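Local coordinates for protein sorbitol-6-phosphate dehydrogenase (Erwinia amylovora CFBP1430, PDB 5O3Z) that probably oxidises sorbitol 6-phosphate at carbon 2 to fructose 6-phosphate, as a sorbitol-6-phosphate 2-dehydrogenase of the short-chain dehydrogenase/reductase family, at residues Arg227-Tyr231 with Gln232-Asn236. Residues are numbered along the deposited sequence; the frame is centred on the assembly and turned at random.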
loop_
_atom_site.group_PDB
_atom_site.type_symbol
_atom_site.label_atom_id
_atom_site.label_comp_id
_atom_site.label_asym_id
_atom_site.label_seq_id
_atom_site.Cartn_x
_atom_site.Cartn_y
_atom_site.Cartn_z
ATOM N N ARG A 227 4.159 11.596 20.398
ATOM C CA ARG A 227 4.304 13.047 20.157
ATOM C C ARG A 227 3.284 13.388 19.087
ATOM O O ARG A 227 3.060 12.557 18.222
ATOM C CB ARG A 227 5.752 13.271 19.660
ATOM C CG ARG A 227 6.152 14.672 19.346
ATOM C CD ARG A 227 7.652 14.941 19.462
ATOM N NE ARG A 227 8.472 14.593 18.309
ATOM C CZ ARG A 227 9.309 13.540 18.219
ATOM N NH1 ARG A 227 9.434 12.687 19.229
ATOM N NH2 ARG A 227 10.031 13.339 17.102
ATOM N N GLY A 228 2.665 14.572 19.152
ATOM C CA GLY A 228 1.875 15.092 18.040
ATOM C C GLY A 228 2.723 15.663 16.936
ATOM O O GLY A 228 3.948 15.812 17.073
ATOM N N CYS A 229 2.131 15.976 15.795
ATOM C CA CYS A 229 2.933 16.499 14.700
ATOM C C CYS A 229 3.158 17.979 14.943
ATOM O O CYS A 229 2.252 18.705 15.276
ATOM C CB CYS A 229 2.281 16.265 13.330
ATOM S SG CYS A 229 3.205 16.797 11.880
ATOM N N ASP A 230 4.339 18.468 14.713
ATOM C CA ASP A 230 4.452 19.914 14.812
ATOM C C ASP A 230 4.866 20.584 13.517
ATOM O O ASP A 230 5.243 19.949 12.529
ATOM C CB ASP A 230 5.257 20.318 16.081
ATOM C CG ASP A 230 6.756 20.074 15.946
ATOM O OD1 ASP A 230 7.211 19.822 14.814
ATOM O OD2 ASP A 230 7.499 20.182 16.971
ATOM N N TYR A 231 4.765 21.906 13.494
ATOM C CA TYR A 231 4.908 22.627 12.231
ATOM C C TYR A 231 6.295 22.509 11.695
ATOM O O TYR A 231 6.545 22.570 10.460
ATOM C CB TYR A 231 4.539 24.138 12.392
ATOM C CG TYR A 231 3.088 24.530 12.708
ATOM C CD1 TYR A 231 1.985 23.775 12.270
ATOM C CD2 TYR A 231 2.824 25.707 13.380
ATOM C CE1 TYR A 231 0.684 24.197 12.525
ATOM C CE2 TYR A 231 1.523 26.125 13.647
ATOM C CZ TYR A 231 0.457 25.362 13.222
ATOM O OH TYR A 231 -0.822 25.780 13.484
ATOM N N GLN A 232 7.261 22.400 12.607
ATOM C CA GLN A 232 8.647 22.288 12.172
ATOM C C GLN A 232 8.932 20.948 11.453
ATOM O O GLN A 232 9.692 20.892 10.497
ATOM C CB GLN A 232 9.617 22.512 13.365
ATOM C CG GLN A 232 11.079 22.531 12.960
ATOM C CD GLN A 232 11.446 23.778 12.212
ATOM O OE1 GLN A 232 11.090 24.872 12.653
ATOM N NE2 GLN A 232 12.106 23.650 11.127
ATOM N N ASP A 233 8.296 19.876 11.898
ATOM C CA ASP A 233 8.442 18.571 11.160
ATOM C C ASP A 233 7.965 18.730 9.742
ATOM O O ASP A 233 8.572 18.320 8.833
ATOM C CB ASP A 233 7.620 17.481 11.824
ATOM C CG ASP A 233 7.930 17.302 13.256
ATOM O OD1 ASP A 233 9.135 17.203 13.612
ATOM O OD2 ASP A 233 6.975 17.244 14.013
ATOM N N VAL A 234 6.861 19.434 9.569
ATOM C CA VAL A 234 6.345 19.670 8.243
ATOM C C VAL A 234 7.326 20.397 7.361
ATOM O O VAL A 234 7.647 19.978 6.241
ATOM C CB VAL A 234 4.988 20.415 8.300
ATOM C CG1 VAL A 234 4.432 20.628 6.900
ATOM C CG2 VAL A 234 3.964 19.633 9.112
ATOM N N LEU A 235 7.788 21.548 7.878
ATOM C CA LEU A 235 8.794 22.360 7.232
ATOM C C LEU A 235 10.022 21.579 6.829
ATOM O O LEU A 235 10.455 21.652 5.690
ATOM C CB LEU A 235 9.116 23.560 8.163
ATOM C CG LEU A 235 10.094 24.620 7.644
ATOM C CD1 LEU A 235 9.612 25.248 6.344
ATOM C CD2 LEU A 235 10.268 25.698 8.711
ATOM N N ASN A 236 10.504 20.717 7.747
ATOM C CA ASN A 236 11.734 19.933 7.537
ATOM C C ASN A 236 11.629 19.106 6.318
ATOM O O ASN A 236 12.450 19.217 5.383
ATOM C CB ASN A 236 12.051 19.102 8.806
ATOM C CG ASN A 236 12.674 19.961 9.922
ATOM O OD1 ASN A 236 13.103 21.089 9.658
ATOM N ND2 ASN A 236 12.697 19.446 11.185
#
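Asp230 and Asp233 close a capping box at the start of helix 231-242, where the chain leaves a loop of this Rossmann-type short-chain dehydrogenase fold. Asp233 builds one half of it: its CB lies 3.5 Å from Asp230 O, and with chi1 at -55° CG stays beside its own backbone N, which brings the carboxylate to the N-H of Asp230. CG comes within 3.0 Å of Asp230 OD1. At the tip, OD2 accepts from Asp230 N at 3.0 Å, the N-H reaching it on the anti side and 23° out of the carboxylate plane. The return bond runs from Asp233 N to Asp230 OD1, 3.1 Å long and met nearly along the C-O axis; with chi1 of 75°, CG of Asp230 sits between its own N and carbonyl carbon, which lets OD1 reach that N-H. The carboxylate planes are turned only slightly against each other. Because each carboxylate reaches the other residue's N-H, Asp230 OD1 and Asp233 OD2 end 2.7 Å apart, a close approach of like charges that the two N-H donors and the helix N-terminus would probably ease. Beside the box, Cys229 and Asp233 also pack on Tyr248 of a second subunit and on Val256 of strand 253-256. Across the first turn of the helix, Gln232 NE2 donates to Asn236 OD1 at 3.1 Å, from above the acceptor's carbonyl plane.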